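Methyltransferase domain-containing protein (Serratia marcescens, PDB 7CLU) is a SAM-dependent O-methyltransferase of the prodigiosin synthetic pathway that forms a dimer and probably methylates its substrate on a hydroxyl oxygen. Local coordinates at residues S53-Q56 against L57-L61; W107-L110 against K111-V114; R259-Y262 against R263-A267; S283-E286 against F287-L290. One frame throughout, in Å; residues are numbered along the deposited sequence.

Interaction 1: S53-Q56 against L57-L61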
ATOM      1  N   SER A  53      -4.277  20.040  -8.676  1.00 25.69           N
ATOM      2  CA  SER A  53      -3.888  18.866  -7.902  1.00 30.80           C
ATOM      3  C   SER A  53      -5.074  18.269  -7.158  1.00 23.47           C
ATOM      4  O   SER A  53      -5.179  17.042  -7.054  1.00 24.69           O
ATOM      5  CB  SER A  53      -2.768  19.220  -6.928  1.00 25.20           C
ATOM      6  OG  SER A  53      -3.160  20.265  -6.051  1.00 30.65           O
ATOM      7  N   THR A  54      -5.954  19.113  -6.598  1.00 23.83           N
ATOM      8  CA  THR A  54      -7.191  18.590  -6.018  1.00 28.30           C
ATOM      9  C   THR A  54      -7.956  17.762  -7.038  1.00 24.58           C
ATOM     10  O   THR A  54      -8.458  16.677  -6.711  1.00 23.41           O
ATOM     11  CB  THR A  54      -8.083  19.715  -5.486  1.00 31.96           C
ATOM     12  OG1 THR A  54      -7.377  20.469  -4.496  1.00 34.43           O
ATOM     13  CG2 THR A  54      -9.377  19.130  -4.848  1.00 28.68           C
ATOM     14  N   GLU A  55      -8.006  18.230  -8.294  1.00 27.54           N
ATOM     15  CA  GLU A  55      -8.707  17.481  -9.334  1.00 26.97           C
ATOM     16  C   GLU A  55      -8.032  16.139  -9.585  1.00 21.26           C
ATOM     17  O   GLU A  55      -8.709  15.121  -9.767  1.00 21.75           O
ATOM     18  CB  GLU A  55      -8.797  18.296 -10.639  1.00 26.31           C
ATOM     19  CG  GLU A  55      -9.768  17.634 -11.617  1.00 26.76           C
ATOM     20  CD  GLU A  55      -9.989  18.389 -12.934  1.00 31.73           C
ATOM     21  OE1 GLU A  55      -9.260  19.338 -13.244  1.00 31.18           O
ATOM     22  OE2 GLU A  55     -10.931  18.017 -13.660  1.00 35.60           O
ATOM     23  N   GLN A  56      -6.696  16.108  -9.538  1.00 23.57           N
ATOM     24  CA  GLN A  56      -5.985  14.847  -9.724  1.00 23.25           C
ATOM     25  C   GLN A  56      -6.338  13.854  -8.629  1.00 21.67           C
ATOM     26  O   GLN A  56      -6.504  12.658  -8.891  1.00 21.85           O
ATOM     27  CB  GLN A  56      -4.471  15.079  -9.760  1.00 24.48           C
ATOM     28  CG  GLN A  56      -3.954  15.640 -11.081  1.00 23.01           C
ATOM     29  CD  GLN A  56      -2.491  16.051 -10.997  1.00 21.72           C
ATOM     30  OE1 GLN A  56      -2.158  17.056 -10.375  1.00 26.80           O
ATOM     31  NE2 GLN A  56      -1.614  15.274 -11.615  1.00 20.90           N
ATOM     32  N   LEU A  57      -6.422  14.327  -7.388  1.00 20.89           N
ATOM     33  CA  LEU A  57      -6.832  13.445  -6.301  1.00 23.35           C
ATOM     34  C   LEU A  57      -8.277  12.988  -6.486  1.00 20.05           C
ATOM     35  O   LEU A  57      -8.591  11.811  -6.288  1.00 21.73           O
ATOM     36  CB  LEU A  57      -6.650  14.163  -4.966  1.00 23.12           C
ATOM     37  CG  LEU A  57      -7.012  13.341  -3.739  1.00 24.59           C
ATOM     38  CD1 LEU A  57      -6.284  11.999  -3.741  1.00 24.95           C
ATOM     39  CD2 LEU A  57      -6.702  14.157  -2.483  1.00 23.52           C
ATOM     40  N   LEU A  58      -9.154  13.900  -6.907  1.00 19.87           N
ATOM     41  CA  LEU A  58     -10.571  13.568  -7.076  1.00 24.68           C
ATOM     42  C   LEU A  58     -10.773  12.520  -8.159  1.00 21.94           C
ATOM     43  O   LEU A  58     -11.531  11.558  -7.971  1.00 23.04           O
ATOM     44  CB  LEU A  58     -11.362  14.831  -7.407  1.00 22.18           C
ATOM     45  CG  LEU A  58     -11.487  15.793  -6.235  1.00 25.91           C
ATOM     46  CD1 LEU A  58     -11.940  17.137  -6.766  1.00 28.33           C
ATOM     47  CD2 LEU A  58     -12.460  15.236  -5.210  1.00 26.52           C
ATOM     48  N   ILE A  59     -10.135  12.722  -9.321  1.00 21.21           N
ATOM     49  CA  ILE A  59     -10.244  11.774 -10.424  1.00 20.82           C
ATOM     50  C   ILE A  59      -9.773  10.397  -9.990  1.00 21.29           C
ATOM     51  O   ILE A  59     -10.382   9.381 -10.335  1.00 21.29           O
ATOM     52  CB  ILE A  59      -9.446  12.283 -11.638  1.00 23.08           C
ATOM     53  CG1 ILE A  59     -10.108  13.520 -12.245  1.00 21.87           C
ATOM     54  CG2 ILE A  59      -9.270  11.189 -12.681  1.00 22.03           C
ATOM     55  CD1 ILE A  59      -9.260  14.148 -13.380  1.00 22.32           C
ATOM     56  N   ALA A  60      -8.663  10.342  -9.246  1.00 23.44           N
ATOM     57  CA  ALA A  60      -8.184   9.070  -8.724  1.00 21.07           C
ATOM     58  C   ALA A  60      -9.214   8.437  -7.796  1.00 18.76           C
ATOM     59  O   ALA A  60      -9.499   7.242  -7.903  1.00 17.95           O
ATOM     60  CB  ALA A  60      -6.843   9.264  -7.990  1.00 17.25           C
ATOM     61  N   LEU A  61      -9.756   9.216  -6.851  1.00 18.89           N
ATOM     62  CA  LEU A  61     -10.746   8.658  -5.932  1.00 20.33           C
ATOM     63  C   LEU A  61     -11.990   8.203  -6.679  1.00 22.41           C
ATOM     64  O   LEU A  61     -12.616   7.209  -6.305  1.00 21.19           O
ATOM     65  CB  LEU A  61     -11.133   9.694  -4.865  1.00 18.42           C
ATOM     66  CG  LEU A  61     -10.006  10.152  -3.939  1.00 22.97           C
ATOM     67  CD1 LEU A  61     -10.437  11.418  -3.188  1.00 20.87           C
ATOM     68  CD2 LEU A  61      -9.645   9.006  -2.989  1.00 23.21           C
TER

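Interaction 2: W107-L110 against K111-V114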
ATOM      1  N   TRP A 107       7.470   0.791   6.947  1.00 21.56           N
ATOM      2  CA  TRP A 107       7.492  -0.229   5.907  1.00 22.12           C
ATOM      3  C   TRP A 107       8.390   0.152   4.744  1.00 20.89           C
ATOM      4  O   TRP A 107       8.780  -0.727   3.968  1.00 21.45           O
ATOM      5  CB  TRP A 107       6.086  -0.515   5.379  1.00 21.33           C
ATOM      6  CG  TRP A 107       5.305  -1.462   6.241  1.00 21.27           C
ATOM      7  CD1 TRP A 107       4.727  -1.184   7.448  1.00 20.20           C
ATOM      8  CD2 TRP A 107       4.977  -2.827   5.940  1.00 22.16           C
ATOM      9  NE1 TRP A 107       4.067  -2.299   7.920  1.00 22.57           N
ATOM     10  CE2 TRP A 107       4.211  -3.320   7.016  1.00 24.24           C
ATOM     11  CE3 TRP A 107       5.278  -3.688   4.870  1.00 20.43           C
ATOM     12  CZ2 TRP A 107       3.717  -4.637   7.048  1.00 24.87           C
ATOM     13  CZ3 TRP A 107       4.803  -4.993   4.909  1.00 23.39           C
ATOM     14  CH2 TRP A 107       4.017  -5.451   5.986  1.00 19.73           C
ATOM     15  N   GLY A 108       8.714   1.433   4.597  1.00 22.09           N
ATOM     16  CA  GLY A 108       9.708   1.812   3.611  1.00 28.49           C
ATOM     17  C   GLY A 108      11.017   1.079   3.821  1.00 27.43           C
ATOM     18  O   GLY A 108      11.732   0.791   2.864  1.00 28.11           O
ATOM     19  N   GLU A 109      11.313   0.711   5.068  1.00 26.96           N
ATOM     20  CA  GLU A 109      12.546   0.021   5.429  1.00 30.95           C
ATOM     21  C   GLU A 109      12.299  -1.439   5.811  1.00 31.10           C
ATOM     22  O   GLU A 109      13.030  -2.004   6.632  1.00 25.66           O
ATOM     23  CB  GLU A 109      13.246   0.774   6.564  1.00 27.91           C
ATOM     24  CG  GLU A 109      13.595   2.224   6.224  1.00 27.19           C
ATOM     25  CD  GLU A 109      14.645   2.326   5.120  1.00 33.54           C
ATOM     26  OE1 GLU A 109      15.719   1.717   5.269  1.00 29.87           O
ATOM     27  OE2 GLU A 109      14.384   2.986   4.090  1.00 40.88           O
ATOM     28  N   LEU A 110      11.263  -2.059   5.227  1.00 25.00           N
ATOM     29  CA  LEU A 110      11.007  -3.474   5.486  1.00 28.57           C
ATOM     30  C   LEU A 110      12.231  -4.334   5.177  1.00 25.79           C
ATOM     31  O   LEU A 110      12.524  -5.290   5.911  1.00 23.32           O
ATOM     32  CB  LEU A 110       9.805  -3.959   4.674  1.00 25.06           C
ATOM     33  CG  LEU A 110       9.519  -5.469   4.780  1.00 23.99           C
ATOM     34  CD1 LEU A 110       9.134  -5.843   6.209  1.00 20.97           C
ATOM     35  CD2 LEU A 110       8.433  -5.901   3.795  1.00 23.87           C
ATOM     36  N   LYS A 111      12.932  -4.033   4.073  1.00 26.21           N
ATOM     37  CA  LYS A 111      14.079  -4.845   3.679  1.00 26.24           C
ATOM     38  C   LYS A 111      15.083  -4.936   4.816  1.00 27.68           C
ATOM     39  O   LYS A 111      15.579  -6.022   5.136  1.00 28.16           O
ATOM     40  CB  LYS A 111      14.737  -4.261   2.424  1.00 29.61           C
ATOM     41  CG  LYS A 111      16.193  -4.724   2.186  1.00 36.35           C
ATOM     42  CD  LYS A 111      16.782  -4.094   0.925  1.00 40.06           C
ATOM     43  CE  LYS A 111      18.295  -3.911   1.033  1.00 49.26           C
ATOM     44  NZ  LYS A 111      18.907  -3.463  -0.259  1.00 47.35           N
ATOM     45  N   THR A 112      15.357  -3.805   5.468  1.00 27.33           N
ATOM     46  CA  THR A 112      16.343  -3.793   6.542  1.00 28.08           C
ATOM     47  C   THR A 112      15.792  -4.452   7.803  1.00 29.31           C
ATOM     48  O   THR A 112      16.556  -5.063   8.569  1.00 29.17           O
ATOM     49  CB  THR A 112      16.786  -2.350   6.803  1.00 25.28           C
ATOM     50  OG1 THR A 112      17.365  -1.824   5.607  1.00 29.16           O
ATOM     51  CG2 THR A 112      17.814  -2.272   7.940  1.00 27.68           C
ATOM     52  N   ALA A 113      14.476  -4.350   8.031  1.00 24.27           N
ATOM     53  CA  ALA A 113      13.871  -5.020   9.181  1.00 22.51           C
ATOM     54  C   ALA A 113      13.980  -6.530   9.047  1.00 26.79           C
ATOM     55  O   ALA A 113      14.178  -7.238  10.039  1.00 25.76           O
ATOM     56  CB  ALA A 113      12.400  -4.607   9.341  1.00 25.51           C
ATOM     57  N   VAL A 114      13.864  -7.045   7.825  1.00 23.57           N
ATOM     58  CA  VAL A 114      14.032  -8.478   7.634  1.00 27.75           C
ATOM     59  C   VAL A 114      15.504  -8.846   7.726  1.00 30.11           C
ATOM     60  O   VAL A 114      15.864  -9.906   8.252  1.00 29.05           O
ATOM     61  CB  VAL A 114      13.418  -8.926   6.294  1.00 29.09           C
ATOM     62  CG1 VAL A 114      13.660 -10.418   6.077  1.00 29.40           C
ATOM     63  CG2 VAL A 114      11.918  -8.647   6.268  1.00 28.45           C
TER
HETATM   64  O   HOH W   1      12.051  -1.909   2.201  1.00 23.82           O
HETATM   65  O   HOH W   2      15.576  -0.783   4.003  1.00 38.11           O

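Interaction 3: R259-Y262 against R263-A267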
ATOM      1  N   ARG A 259       2.803 -16.251  32.458  1.00 28.38           N
ATOM      2  CA  ARG A 259       3.184 -16.709  33.787  1.00 31.34           C
ATOM      3  C   ARG A 259       2.744 -15.709  34.848  1.00 28.19           C
ATOM      4  O   ARG A 259       2.305 -16.096  35.935  1.00 29.41           O
ATOM      5  CB  ARG A 259       4.697 -16.945  33.841  1.00 32.68           C
ATOM      6  CG  ARG A 259       5.156 -18.212  33.123  1.00 34.88           C
ATOM      7  CD  ARG A 259       6.526 -18.690  33.622  1.00 40.27           C
ATOM      8  NE  ARG A 259       7.596 -17.808  33.177  1.00 41.53           N
ATOM      9  CZ  ARG A 259       8.440 -18.102  32.192  1.00 43.84           C
ATOM     10  NH1 ARG A 259       8.334 -19.268  31.566  1.00 42.11           N
ATOM     11  NH2 ARG A 259       9.393 -17.237  31.840  1.00 45.98           N
ATOM     12  N   ASN A 260       2.835 -14.411  34.542  1.00 27.98           N
ATOM     13  CA  ASN A 260       2.409 -13.398  35.506  1.00 26.84           C
ATOM     14  C   ASN A 260       0.920 -13.508  35.799  1.00 33.40           C
ATOM     15  O   ASN A 260       0.500 -13.415  36.960  1.00 30.17           O
ATOM     16  CB  ASN A 260       2.748 -11.994  34.992  1.00 28.53           C
ATOM     17  CG  ASN A 260       4.211 -11.627  35.196  1.00 35.37           C
ATOM     18  OD1 ASN A 260       4.941 -12.327  35.898  1.00 35.11           O
ATOM     19  ND2 ASN A 260       4.641 -10.527  34.583  1.00 32.25           N
ATOM     20  N   ILE A 261       0.104 -13.690  34.755  1.00 29.05           N
ATOM     21  CA  ILE A 261      -1.333 -13.868  34.956  1.00 27.72           C
ATOM     22  C   ILE A 261      -1.623 -15.181  35.670  1.00 31.01           C
ATOM     23  O   ILE A 261      -2.459 -15.233  36.576  1.00 28.99           O
ATOM     24  CB  ILE A 261      -2.075 -13.791  33.614  1.00 26.17           C
ATOM     25  CG1 ILE A 261      -1.956 -12.374  33.034  1.00 29.16           C
ATOM     26  CG2 ILE A 261      -3.527 -14.208  33.814  1.00 28.22           C
ATOM     27  CD1 ILE A 261      -2.540 -12.221  31.641  1.00 29.22           C
ATOM     28  N   TYR A 262      -0.954 -16.263  35.263  1.00 32.32           N
ATOM     29  CA  TYR A 262      -1.170 -17.556  35.905  1.00 34.23           C
ATOM     30  C   TYR A 262      -0.922 -17.473  37.404  1.00 33.77           C
ATOM     31  O   TYR A 262      -1.719 -17.985  38.201  1.00 34.03           O
ATOM     32  CB  TYR A 262      -0.261 -18.611  35.282  1.00 33.81           C
ATOM     33  CG  TYR A 262      -0.429 -19.973  35.903  1.00 37.70           C
ATOM     34  CD1 TYR A 262      -1.417 -20.838  35.453  1.00 38.46           C
ATOM     35  CD2 TYR A 262       0.388 -20.396  36.956  1.00 40.04           C
ATOM     36  CE1 TYR A 262      -1.593 -22.087  36.015  1.00 38.02           C
ATOM     37  CE2 TYR A 262       0.217 -21.648  37.533  1.00 39.92           C
ATOM     38  CZ  TYR A 262      -0.776 -22.490  37.053  1.00 40.94           C
ATOM     39  OH  TYR A 262      -0.963 -23.738  37.605  1.00 46.04           O
ATOM     40  N   ARG A 263       0.172 -16.820  37.802  1.00 31.31           N
ATOM     41  CA  ARG A 263       0.522 -16.741  39.217  1.00 35.35           C
ATOM     42  C   ARG A 263      -0.546 -15.987  39.997  1.00 36.51           C
ATOM     43  O   ARG A 263      -0.876 -16.352  41.132  1.00 35.41           O
ATOM     44  CB  ARG A 263       1.887 -16.072  39.377  1.00 31.41           C
ATOM     45  CG  ARG A 263       2.396 -16.048  40.805  1.00 41.89           C
ATOM     46  CD  ARG A 263       3.853 -15.615  40.885  1.00 43.35           C
ATOM     47  NE  ARG A 263       4.047 -14.232  40.458  1.00 47.76           N
ATOM     48  CZ  ARG A 263       4.653 -13.871  39.330  1.00 46.19           C
ATOM     49  NH1 ARG A 263       5.134 -14.798  38.504  1.00 46.73           N
ATOM     50  NH2 ARG A 263       4.785 -12.582  39.032  1.00 42.70           N
ATOM     51  N   ALA A 264      -1.131 -14.960  39.382  1.00 36.27           N
ATOM     52  CA  ALA A 264      -2.087 -14.100  40.067  1.00 32.57           C
ATOM     53  C   ALA A 264      -3.512 -14.637  40.053  1.00 31.16           C
ATOM     54  O   ALA A 264      -4.329 -14.188  40.864  1.00 32.46           O
ATOM     55  CB  ALA A 264      -2.047 -12.698  39.452  1.00 34.59           C
ATOM     56  N   MET A 265      -3.819 -15.597  39.180  1.00 32.19           N
ATOM     57  CA  MET A 265      -5.178 -16.095  39.030  1.00 32.07           C
ATOM     58  C   MET A 265      -5.618 -16.867  40.270  1.00 33.49           C
ATOM     59  O   MET A 265      -4.787 -17.437  40.977  1.00 33.87           O
ATOM     60  CB  MET A 265      -5.282 -17.025  37.829  1.00 30.18           C
ATOM     61  CG  MET A 265      -5.462 -16.326  36.507  1.00 36.01           C
ATOM     62  SD  MET A 265      -5.129 -17.484  35.173  0.72 32.71           S
ATOM     63  CE  MET A 265      -6.446 -18.676  35.443  1.00 32.18           C
ATOM     64  N   PRO A 266      -6.921 -16.940  40.526  1.00 34.20           N
ATOM     65  CA  PRO A 266      -7.403 -17.836  41.581  1.00 32.20           C
ATOM     66  C   PRO A 266      -7.222 -19.286  41.169  1.00 37.36           C
ATOM     67  O   PRO A 266      -7.165 -19.618  39.981  1.00 33.88           O
ATOM     68  CB  PRO A 266      -8.885 -17.475  41.709  1.00 36.72           C
ATOM     69  CG  PRO A 266      -9.273 -17.012  40.324  1.00 32.83           C
ATOM     70  CD  PRO A 266      -8.034 -16.282  39.808  1.00 32.00           C
ATOM     71  N   ALA A 267      -7.115 -20.155  42.169  1.00 39.02           N
ATOM     72  CA  ALA A 267      -7.060 -21.579  41.889  1.00 41.04           C
ATOM     73  C   ALA A 267      -8.346 -22.008  41.196  1.00 38.04           C
ATOM     74  O   ALA A 267      -9.437 -21.541  41.534  1.00 41.40           O
ATOM     75  CB  ALA A 267      -6.854 -22.376  43.180  1.00 41.70           C
TER

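Interaction 4: S283-E286 against F287-L290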
ATOM      1  N   SER A 283       0.335 -20.660   6.615  1.00 32.88           N
ATOM      2  CA  SER A 283       0.230 -20.221   5.229  1.00 32.46           C
ATOM      3  C   SER A 283      -0.641 -18.985   5.077  1.00 29.32           C
ATOM      4  O   SER A 283      -0.848 -18.513   3.951  1.00 29.24           O
ATOM      5  CB  SER A 283      -0.341 -21.344   4.351  1.00 30.74           C
ATOM      6  OG  SER A 283      -1.692 -21.603   4.687  1.00 33.24           O
ATOM      7  N   GLY A 284      -1.155 -18.460   6.176  1.00 29.08           N
ATOM      8  CA  GLY A 284      -2.083 -17.363   6.156  1.00 26.67           C
ATOM      9  C   GLY A 284      -2.774 -17.299   7.492  1.00 27.36           C
ATOM     10  O   GLY A 284      -2.291 -17.878   8.471  1.00 27.53           O
ATOM     11  N   PRO A 285      -3.928 -16.612   7.567  1.00 23.29           N
ATOM     12  CA  PRO A 285      -4.517 -15.864   6.442  1.00 29.20           C
ATOM     13  C   PRO A 285      -3.696 -14.627   6.053  1.00 25.89           C
ATOM     14  O   PRO A 285      -2.747 -14.268   6.751  1.00 25.17           O
ATOM     15  CB  PRO A 285      -5.899 -15.460   6.961  1.00 28.52           C
ATOM     16  CG  PRO A 285      -5.794 -15.519   8.433  1.00 31.80           C
ATOM     17  CD  PRO A 285      -4.782 -16.575   8.768  1.00 28.15           C
ATOM     18  N   GLU A 286      -4.064 -13.995   4.945  1.00 23.88           N
ATOM     19  CA  GLU A 286      -3.185 -13.010   4.331  1.00 28.64           C
ATOM     20  C   GLU A 286      -2.968 -11.805   5.237  1.00 29.08           C
ATOM     21  O   GLU A 286      -1.824 -11.420   5.508  1.00 25.39           O
ATOM     22  CB  GLU A 286      -3.736 -12.563   2.983  1.00 29.51           C
ATOM     23  CG  GLU A 286      -2.781 -11.628   2.261  1.00 25.99           C
ATOM     24  CD  GLU A 286      -3.191 -11.388   0.837  1.00 30.30           C
ATOM     25  OE1 GLU A 286      -3.919 -12.235   0.282  1.00 34.21           O
ATOM     26  OE2 GLU A 286      -2.786 -10.351   0.273  1.00 30.31           O
ATOM     27  N   PHE A 287      -4.051 -11.195   5.718  1.00 25.53           N
ATOM     28  CA  PHE A 287      -3.871  -9.991   6.520  1.00 29.67           C
ATOM     29  C   PHE A 287      -3.035 -10.275   7.766  1.00 29.51           C
ATOM     30  O   PHE A 287      -2.144  -9.488   8.116  1.00 26.33           O
ATOM     31  CB  PHE A 287      -5.212  -9.379   6.912  1.00 33.49           C
ATOM     32  CG  PHE A 287      -5.053  -8.145   7.735  1.00 38.47           C
ATOM     33  CD1 PHE A 287      -4.418  -7.029   7.199  1.00 42.72           C
ATOM     34  CD2 PHE A 287      -5.461  -8.118   9.060  1.00 37.09           C
ATOM     35  CE1 PHE A 287      -4.224  -5.889   7.954  1.00 42.36           C
ATOM     36  CE2 PHE A 287      -5.274  -6.979   9.822  1.00 41.88           C
ATOM     37  CZ  PHE A 287      -4.648  -5.863   9.268  1.00 40.87           C
ATOM     38  N   THR A 288      -3.280 -11.411   8.428  1.00 25.49           N
ATOM     39  CA  THR A 288      -2.507 -11.774   9.619  1.00 24.25           C
ATOM     40  C   THR A 288      -1.039 -11.997   9.302  1.00 23.89           C
ATOM     41  O   THR A 288      -0.160 -11.620  10.087  1.00 23.70           O
ATOM     42  CB  THR A 288      -3.083 -13.039  10.260  1.00 25.52           C
ATOM     43  OG1 THR A 288      -4.491 -12.883  10.418  1.00 26.27           O
ATOM     44  CG2 THR A 288      -2.429 -13.291  11.633  1.00 25.24           C
ATOM     45  N   ALA A 289      -0.752 -12.652   8.174  1.00 24.62           N
ATOM     46  CA  ALA A 289       0.628 -12.804   7.741  1.00 18.36           C
ATOM     47  C   ALA A 289       1.299 -11.442   7.572  1.00 25.79           C
ATOM     48  O   ALA A 289       2.454 -11.249   7.979  1.00 24.27           O
ATOM     49  CB  ALA A 289       0.671 -13.607   6.443  1.00 20.36           C
ATOM     50  N   LEU A 290       0.583 -10.477   6.991  1.00 24.54           N
ATOM     51  CA  LEU A 290       1.157  -9.147   6.811  1.00 21.64           C
ATOM     52  C   LEU A 290       1.188  -8.379   8.124  1.00 23.78           C
ATOM     53  O   LEU A 290       2.096  -7.564   8.351  1.00 20.29           O
ATOM     54  CB  LEU A 290       0.370  -8.373   5.754  1.00 23.16           C
ATOM     55  CG  LEU A 290       0.493  -8.996   4.362  1.00 22.16           C
ATOM     56  CD1 LEU A 290      -0.545  -8.435   3.412  1.00 27.32           C
ATOM     57  CD2 LEU A 290       1.878  -8.725   3.834  1.00 26.83           C
TER

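Interaction 1: S53-Q56 against L57-L61
With CG2 of T54 anti to the backbone N (OG1 at chi1 -59°) and CG of L58 beside its own N (chi1 -71°), the two side chains lie alongside each other and point the same way. This is an i to i+4 pair within helix 51-63, in the dimerisation domain, whose family belongs to the helix-turn-helix clan. CG2 of T54 meets CD1 of L58 at 3.8 Å. The same torsion of T54 turns OG1 back along the helix, where it is hydrogen-bonded to the carbonyl of P50. One residue on, the E55 chain runs extended, with CG anti to N. It passes obliquely over I59, and E55 CG lies 3.9 Å from I59 CD1. The aliphatic part of E55 thus packs on I59, while its carboxylate makes a long, weak ion pair with K282 of the second subunit.

The backbone carries the regular i to i+4 bonds. L57, L58, I59 and A60 donate to the carbonyls of S53, T54, E55 and Q56. Helix 40-47 packs on the side of T54, E55 and L58. The second subunit meets S53, Q56, I59 and A60. S53 OG and Q56 NE2 bond to V114 O and S292 OG of that subunit. The straightest rung runs from I59 N to E55 O, 2.8 Å long with an N-H...O angle of 173°.

Interaction 2: W107-L110 against K111-V114
Hydrogen bonds from backbone to backbone start between E109 and the next turn. A113 N donates to E109 O at 3.1 Å. The same oxygen also takes a weak, bent bond from T112 N. L110 O is bonded to V114 N at 2.9 Å.

Water supplies the second kind of link. One water donates to G108 O and accepts from K111 N at 3.0 Å, so it bridges the beta turn and the first turn of helix 110-116. Another donates to E109 OE1 at 2.8 Å and lies 2.6 Å from T112 OG1, hydrogen-bonded to both. The E109 chain bends at chi2 (-66°), which brings its carboxylate alongside the T112 hydroxyl. OE1 of E109 and OG1 of T112 are still 3.9 Å apart, and the water joins them.

These bonds form the start of helix 110-116. E109 is the N-cap residue, and a type I beta turn from W107 to L110 leads in from helix 93-107.

Apolar contact is slight. CD1 of L110 meets CG2 of V114 at 4.0 Å, the two side chains lying at an angle to one another. L110 also packs on V297 of helix 286-298 and on A23 of the second subunit, while V114 packs on L27 of that subunit. The ring of W107 is stacked with F16 of the second subunit, and its NE1 bonds to N294 OD1 of its own chain.

Interaction 3: R259-Y262 against R263-A267
R263 CB lies 3.5 Å from R259 O, which also accepts R263 N at 2.9 Å. From CB the chain runs extended, then bends at chi3 (65°). The bend folds the guanidinium back beside N260. At the tip, R263 NH2 donates to N260 OD1 at 3.1 Å. The bond is not straight, with an N-H...O angle of 141°, and NH2 sits above the carbonyl plane of the amide rather than on a lone pair. The amide and guanidinium planes are nearly perpendicular. R263 NH1 stays farther off, 3.6 Å from N260 OD1.

The other end of the amide faces a different partner: N260 ND2 bonds to the carbonyl of V227, a residue seen to bind S-adenosyl-L-homocysteine. N260 thus links R263 to the loop of that site.

Helix 251-264 is the crossover helix of a beta-alpha-beta unit of the Rossmann-like fold, between strands 239-243 and 270-275. It ends here. M265 leaves helical geometry, and its N makes only weak bonds to I261 O and Y262 O. M265 SD still reaches back to I261 CG2 at 3.9 Å, and both side chains pack on F271.

Interaction 4: S283-E286 against F287-L290
P285 lays its ring across the T288 side chain. The nearest atoms are P285 CG and T288 OG1, 3.5 Å apart, and T288 CB is 4.1 Å from P285 CG. T288 OG1 sits beside its own backbone N (chi1 -50°), and this turns the hydroxyl back to the ring. The two side chains meet at an angle, in van der Waals contact.

P285 is the N-cap residue of helix 286-298, and the peptide bond before it is cis. P285 O accepts A289 N at 2.9 Å, with an N-H...O angle of 164°. E286 O accepts L290 N in the same way at 3.0 Å.

On another side of the helix, E286 and L290 run alongside each other and point the same way. E286 CG is 4.1 Å from L290 CD1. The glutamate chain is extended, with CG anti to the backbone N (chi1 -175°), and this carries the carboxylate beyond the leucine. E286 OE2 then bonds to Q17 NE2 of the second subunit, and the same Q17 packs on L290. A289 CB packs on A63 of that subunit.

T288 lies against T276, L278 and E304 of its own chain. Its side chain is about 7 Å from that of H247, the predicted proton acceptor. Apolar contact sets the CG of E286 against L290, while the carboxylate is bonded across the subunit boundary. One residue therefore joins the start of the helix to the dimer interface, through its aliphatic part on one side of that boundary and its acidic end on the other partner's amide.

Each contact joins adjoining segments, so none closes a long loop. They follow one another in series along the chain, and none nests within or crosses another. Interaction 1 lies in helix 51-63 of the dimerisation domain. Interaction 2 forms the turn between helices 93-107 and 110-116. Interaction 3 closes the end of the crossover helix 251-264, and interaction 4 starts helix 286-298. Interactions 2 and 4 touch: W107 CZ2 is 3.6 Å from L290 O. Interactions 1, 2 and 4 all meet the second subunit, and S53 of interaction 1 bonds to V114 of interaction 2 across the dimer. Interaction 3 stands apart, its centre about 55 Å from that of interaction 1.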